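Local atomic coordinates of hemoglobin subunit beta (Mustelus griseus, PDB entry 1GCV), a protein that carries oxygen from the gills to the peripheral tissues as the heme-bearing beta chain of a heterotetrameric hemoglobin. Residues V1-I11 / H115-V126. Numbering follows the deposited sequence.
Sequences VHWTQEERDEI and HIQGIWDKFFEV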
loop_
_atom_site.group_PDB
_atom_site.type_symbol
_atom_site.label_atom_id
_atom_site.label_comp_id
_atom_site.label_asym_id
_atom_site.label_seq_id
_atom_site.Cartn_x
_atom_site.Cartn_y
_atom_site.Cartn_z
ATOM N N VAL B 1 -13.006 -13.365 -10.674
ATOM C CA VAL B 1 -13.710 -12.115 -11.064
ATOM C C VAL B 1 -14.893 -12.427 -11.987
ATOM O O VAL B 1 -14.804 -13.297 -12.856
ATOM C CB VAL B 1 -12.735 -11.141 -11.776
ATOM C CG1 VAL B 1 -12.289 -11.725 -13.110
ATOM C CG2 VAL B 1 -13.394 -9.791 -11.972
ATOM N N HIS B 2 -16.001 -11.725 -11.774
ATOM C CA HIS B 2 -17.198 -11.899 -12.586
ATOM C C HIS B 2 -17.569 -10.566 -13.197
ATOM O O HIS B 2 -17.587 -9.548 -12.511
ATOM C CB HIS B 2 -18.361 -12.406 -11.733
ATOM C CG HIS B 2 -18.247 -13.851 -11.376
ATOM N ND1 HIS B 2 -18.033 -14.283 -10.085
ATOM C CD2 HIS B 2 -18.271 -14.964 -12.147
ATOM C CE1 HIS B 2 -17.928 -15.601 -10.076
ATOM N NE2 HIS B 2 -18.069 -16.037 -11.316
ATOM N N TRP B 3 -17.865 -10.570 -14.488
ATOM C CA TRP B 3 -18.236 -9.342 -15.173
ATOM C C TRP B 3 -19.728 -9.284 -15.457
ATOM O O TRP B 3 -20.352 -10.306 -15.766
ATOM C CB TRP B 3 -17.492 -9.223 -16.506
ATOM C CG TRP B 3 -16.014 -9.217 -16.374
ATOM C CD1 TRP B 3 -15.169 -10.251 -16.635
ATOM C CD2 TRP B 3 -15.195 -8.120 -15.959
ATOM N NE1 TRP B 3 -13.867 -9.871 -16.409
ATOM C CE2 TRP B 3 -13.854 -8.566 -15.992
ATOM C CE3 TRP B 3 -15.461 -6.805 -15.561
ATOM C CZ2 TRP B 3 -12.780 -7.741 -15.643
ATOM C CZ3 TRP B 3 -14.391 -5.984 -15.213
ATOM C CH2 TRP B 3 -13.068 -6.458 -15.257
ATOM N N THR B 4 -20.294 -8.088 -15.341
ATOM C CA THR B 4 -21.701 -7.875 -15.650
ATOM C C THR B 4 -21.664 -7.459 -17.116
ATOM O O THR B 4 -20.608 -7.082 -17.616
ATOM C CB THR B 4 -22.318 -6.725 -14.804
ATOM O OG1 THR B 4 -21.716 -5.477 -15.171
ATOM C CG2 THR B 4 -22.092 -6.968 -13.317
ATOM N N GLN B 5 -22.789 -7.540 -17.815
ATOM C CA GLN B 5 -22.809 -7.153 -19.220
ATOM C C GLN B 5 -22.473 -5.665 -19.379
ATOM O O GLN B 5 -21.828 -5.278 -20.352
ATOM C CB GLN B 5 -24.176 -7.459 -19.837
ATOM C CG GLN B 5 -24.190 -7.500 -21.360
ATOM C CD GLN B 5 -23.077 -8.354 -21.954
ATOM O OE1 GLN B 5 -22.348 -7.904 -22.838
ATOM N NE2 GLN B 5 -22.947 -9.588 -21.476
ATOM N N GLU B 6 -22.897 -4.839 -18.423
ATOM C CA GLU B 6 -22.622 -3.400 -18.470
ATOM C C GLU B 6 -21.118 -3.120 -18.434
ATOM O O GLU B 6 -20.632 -2.224 -19.123
ATOM C CB GLU B 6 -23.284 -2.660 -17.294
ATOM C CG GLU B 6 -22.564 -1.343 -16.927
ATOM C CD GLU B 6 -23.215 -0.561 -15.790
ATOM O OE1 GLU B 6 -23.496 -1.151 -14.723
ATOM O OE2 GLU B 6 -23.434 0.656 -15.966
ATOM N N GLU B 7 -20.392 -3.876 -17.615
ATOM C CA GLU B 7 -18.950 -3.704 -17.495
ATOM C C GLU B 7 -18.255 -4.136 -18.770
ATOM O O GLU B 7 -17.351 -3.458 -19.249
ATOM C CB GLU B 7 -18.423 -4.515 -16.320
ATOM C CG GLU B 7 -19.028 -4.104 -15.001
ATOM C CD GLU B 7 -18.557 -4.976 -13.860
ATOM O OE1 GLU B 7 -18.257 -6.163 -14.101
ATOM O OE2 GLU B 7 -18.484 -4.471 -12.720
ATOM N N ARG B 8 -18.674 -5.272 -19.318
ATOM C CA ARG B 8 -18.097 -5.771 -20.561
ATOM C C ARG B 8 -18.294 -4.721 -21.653
ATOM O O ARG B 8 -17.367 -4.392 -22.396
ATOM C CB ARG B 8 -18.799 -7.053 -21.001
ATOM C CG ARG B 8 -18.653 -8.221 -20.072
ATOM C CD ARG B 8 -19.358 -9.423 -20.676
ATOM N NE ARG B 8 -19.359 -10.574 -19.783
ATOM C CZ ARG B 8 -18.390 -11.482 -19.743
ATOM N NH1 ARG B 8 -18.462 -12.506 -18.901
ATOM N NH2 ARG B 8 -17.343 -11.362 -20.546
ATOM N N ASP B 9 -19.515 -4.203 -21.743
ATOM C CA ASP B 9 -19.859 -3.205 -22.744
ATOM C C ASP B 9 -19.059 -1.914 -22.609
ATOM O O ASP B 9 -18.575 -1.375 -23.600
ATOM C CB ASP B 9 -21.356 -2.890 -22.677
ATOM C CG ASP B 9 -22.217 -4.014 -23.243
ATOM O OD1 ASP B 9 -23.457 -3.941 -23.115
ATOM O OD2 ASP B 9 -21.652 -4.972 -23.812
ATOM N N GLU B 10 -18.928 -1.414 -21.387
ATOM C CA GLU B 10 -18.181 -0.186 -21.155
ATOM C C GLU B 10 -16.746 -0.339 -21.626
ATOM O O GLU B 10 -16.211 0.534 -22.308
ATOM C CB GLU B 10 -18.193 0.172 -19.668
ATOM C CG GLU B 10 -17.099 1.151 -19.253
ATOM C CD GLU B 10 -17.316 2.553 -19.805
ATOM O OE1 GLU B 10 -16.318 3.293 -19.959
ATOM O OE2 GLU B 10 -18.481 2.916 -20.084
ATOM N N ILE B 11 -16.124 -1.456 -21.268
ATOM C CA ILE B 11 -14.739 -1.707 -21.641
ATOM C C ILE B 11 -14.563 -1.966 -23.137
ATOM O O ILE B 11 -13.726 -1.338 -23.785
ATOM C CB ILE B 11 -14.165 -2.900 -20.835
ATOM C CG1 ILE B 11 -13.862 -2.444 -19.405
ATOM C CG2 ILE B 11 -12.895 -3.430 -21.492
ATOM C CD1 ILE B 11 -14.228 -3.446 -18.347
ATOM N N HIS B 115 -18.978 5.690 -10.902
ATOM C CA HIS B 115 -19.385 4.344 -11.290
ATOM C C HIS B 115 -18.537 3.845 -12.464
ATOM O O HIS B 115 -18.053 2.708 -12.449
ATOM C CB HIS B 115 -20.870 4.320 -11.669
ATOM C CG HIS B 115 -21.344 2.987 -12.157
ATOM N ND1 HIS B 115 -21.668 2.750 -13.475
ATOM C CD2 HIS B 115 -21.504 1.809 -11.510
ATOM C CE1 HIS B 115 -22.005 1.481 -13.620
ATOM N NE2 HIS B 115 -21.914 0.888 -12.443
ATOM N N ILE B 116 -18.359 4.693 -13.474
ATOM C CA ILE B 116 -17.549 4.328 -14.634
ATOM C C ILE B 116 -16.087 4.109 -14.212
ATOM O O ILE B 116 -15.429 3.191 -14.704
ATOM C CB ILE B 116 -17.600 5.416 -15.728
ATOM C CG1 ILE B 116 -19.030 5.566 -16.251
ATOM C CG2 ILE B 116 -16.671 5.044 -16.871
ATOM C CD1 ILE B 116 -19.583 4.310 -16.896
ATOM N N GLN B 117 -15.584 4.952 -13.308
ATOM C CA GLN B 117 -14.211 4.815 -12.823
ATOM C C GLN B 117 -14.080 3.466 -12.127
ATOM O O GLN B 117 -13.056 2.794 -12.249
ATOM C CB GLN B 117 -13.855 5.929 -11.833
ATOM C CG GLN B 117 -12.508 5.708 -11.125
ATOM C CD GLN B 117 -12.153 6.796 -10.122
ATOM O OE1 GLN B 117 -12.913 7.736 -9.906
ATOM N NE2 GLN B 117 -10.983 6.667 -9.502
ATOM N N GLY B 118 -15.124 3.082 -11.395
ATOM C CA GLY B 118 -15.125 1.806 -10.700
ATOM C C GLY B 118 -14.968 0.623 -11.644
ATOM O O GLY B 118 -14.304 -0.351 -11.304
ATOM N N ILE B 119 -15.571 0.702 -12.830
ATOM C CA ILE B 119 -15.476 -0.377 -13.807
ATOM C C ILE B 119 -14.040 -0.504 -14.328
ATOM O O ILE B 119 -13.505 -1.606 -14.447
ATOM C CB ILE B 119 -16.428 -0.132 -14.998
ATOM C CG1 ILE B 119 -17.878 -0.135 -14.511
ATOM C CG2 ILE B 119 -16.230 -1.209 -16.062
ATOM C CD1 ILE B 119 -18.886 0.268 -15.573
ATOM N N TRP B 120 -13.422 0.631 -14.634
ATOM C CA TRP B 120 -12.053 0.650 -15.129
ATOM C C TRP B 120 -11.063 0.227 -14.052
ATOM O O TRP B 120 -10.091 -0.471 -14.325
ATOM C CB TRP B 120 -11.721 2.045 -15.638
ATOM C CG TRP B 120 -12.337 2.272 -16.962
ATOM C CD1 TRP B 120 -13.506 2.929 -17.229
ATOM C CD2 TRP B 120 -11.858 1.776 -18.212
ATOM N NE1 TRP B 120 -13.785 2.867 -18.572
ATOM C CE2 TRP B 120 -12.789 2.165 -19.199
ATOM C CE3 TRP B 120 -10.731 1.035 -18.595
ATOM C CZ2 TRP B 120 -12.626 1.841 -20.550
ATOM C CZ3 TRP B 120 -10.570 0.713 -19.937
ATOM C CH2 TRP B 120 -11.514 1.117 -20.898
ATOM N N ASP B 121 -11.316 0.655 -12.823
ATOM C CA ASP B 121 -10.455 0.295 -11.703
ATOM C C ASP B 121 -10.464 -1.223 -11.577
ATOM O O ASP B 121 -9.429 -1.857 -11.388
ATOM C CB ASP B 121 -10.995 0.924 -10.416
ATOM C CG ASP B 121 -10.101 0.673 -9.223
ATOM O OD1 ASP B 121 -10.421 -0.217 -8.416
ATOM O OD2 ASP B 121 -9.076 1.369 -9.089
ATOM N N LYS B 122 -11.658 -1.792 -11.690
ATOM C CA LYS B 122 -11.853 -3.229 -11.595
ATOM C C LYS B 122 -11.125 -3.931 -12.724
ATOM O O LYS B 122 -10.450 -4.935 -12.511
ATOM C CB LYS B 122 -13.344 -3.549 -11.664
ATOM C CG LYS B 122 -13.668 -5.011 -11.501
ATOM C CD LYS B 122 -15.132 -5.261 -11.802
ATOM C CE LYS B 122 -15.637 -6.484 -11.067
ATOM N NZ LYS B 122 -16.714 -7.165 -11.829
ATOM N N PHE B 123 -11.258 -3.396 -13.932
ATOM C CA PHE B 123 -10.596 -3.988 -15.080
ATOM C C PHE B 123 -9.080 -3.960 -14.935
ATOM O O PHE B 123 -8.417 -4.962 -15.194
ATOM C CB PHE B 123 -10.994 -3.269 -16.368
ATOM C CG PHE B 123 -10.374 -3.860 -17.606
ATOM C CD1 PHE B 123 -10.667 -5.168 -17.991
ATOM C CD2 PHE B 123 -9.484 -3.119 -18.378
ATOM C CE1 PHE B 123 -10.083 -5.728 -19.124
ATOM C CE2 PHE B 123 -8.895 -3.672 -19.516
ATOM C CZ PHE B 123 -9.197 -4.980 -19.888
ATOM N N PHE B 124 -8.524 -2.822 -14.522
ATOM C CA PHE B 124 -7.075 -2.716 -14.377
ATOM C C PHE B 124 -6.534 -3.546 -13.233
ATOM O O PHE B 124 -5.375 -3.952 -13.235
ATOM C CB PHE B 124 -6.669 -1.254 -14.238
ATOM C CG PHE B 124 -6.722 -0.520 -15.531
ATOM C CD1 PHE B 124 -7.352 0.708 -15.628
ATOM C CD2 PHE B 124 -6.200 -1.102 -16.682
ATOM C CE1 PHE B 124 -7.470 1.350 -16.856
ATOM C CE2 PHE B 124 -6.312 -0.469 -17.909
ATOM C CZ PHE B 124 -6.952 0.761 -17.995
ATOM N N GLU B 125 -7.388 -3.804 -12.255
ATOM C CA GLU B 125 -7.010 -4.623 -11.117
ATOM C C GLU B 125 -6.841 -6.064 -11.621
ATOM O O GLU B 125 -5.916 -6.765 -11.213
ATOM C CB GLU B 125 -8.107 -4.555 -10.065
ATOM C CG GLU B 125 -7.629 -4.553 -8.643
ATOM C CD GLU B 125 -8.731 -4.989 -7.697
ATOM O OE1 GLU B 125 -9.787 -4.316 -7.673
ATOM O OE2 GLU B 125 -8.548 -6.008 -6.991
ATOM N N VAL B 126 -7.734 -6.493 -12.516
ATOM C CA VAL B 126 -7.683 -7.844 -13.084
ATOM C C VAL B 126 -6.453 -7.998 -13.980
ATOM O O VAL B 126 -5.818 -9.054 -14.004
ATOM C CB VAL B 126 -8.964 -8.160 -13.923
ATOM C CG1 VAL B 126 -8.738 -9.385 -14.808
ATOM C CG2 VAL B 126 -10.144 -8.387 -13.000
#
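Lys122 reaches across from helix 114-132 to the N-terminal segment and grips it at two points. This is the A/H helix pair of the globin fold; the axes of 5-11 and 115-126 cross at -84°. Lys122 NZ donates to His2 O at 2.6 Å. Lys122 NZ also forms a salt bridge with Glu7, meeting Glu7 OE1 on its syn side at 2.9 Å; the bond to OE2 is weak. With CG anti to the backbone N (chi1 -177°), the Lys122 chain runs past the Trp3 ring, and Lys122 CD lies 3.6 Å from Trp3 CZ3. Its ammonium makes an off-centre cation-pi contact with the six-membered ring.

The far edge of Trp3 presses on the other helix, with CH2 3.5 Å from Phe123 CA. Val126 CG2 touches both Trp3 CZ2 and Val1 CG2. Deeper in, Ile11 covers one face of the Phe123 ring, its CG2 centred above it in a CH-pi contact. Ile119 is a knob among Glu6, Glu7, Glu10 and Ile11, and its CG2 meets Ile11 CD1 at 3.8 Å.

At the other end, Trp120 NE1 donates in its ring plane to Glu10 OE1 (2.9 Å, 157°). The same carboxylate oxygen forms a salt bridge with Arg108 of helix 93-108, so three helices meet there.

A second shell sets the position of Glu7. Thr4 and Glu7 form a capping box at the start of helix 5-17. Glu7 N donates to Thr4 OG1, and Thr4 N returns a bond to Glu7 OE1 at 3.1 Å. Glu7 OE1 thus accepts from both Lys122 NZ and Thr4 N, the latter coming from above the carboxylate plane.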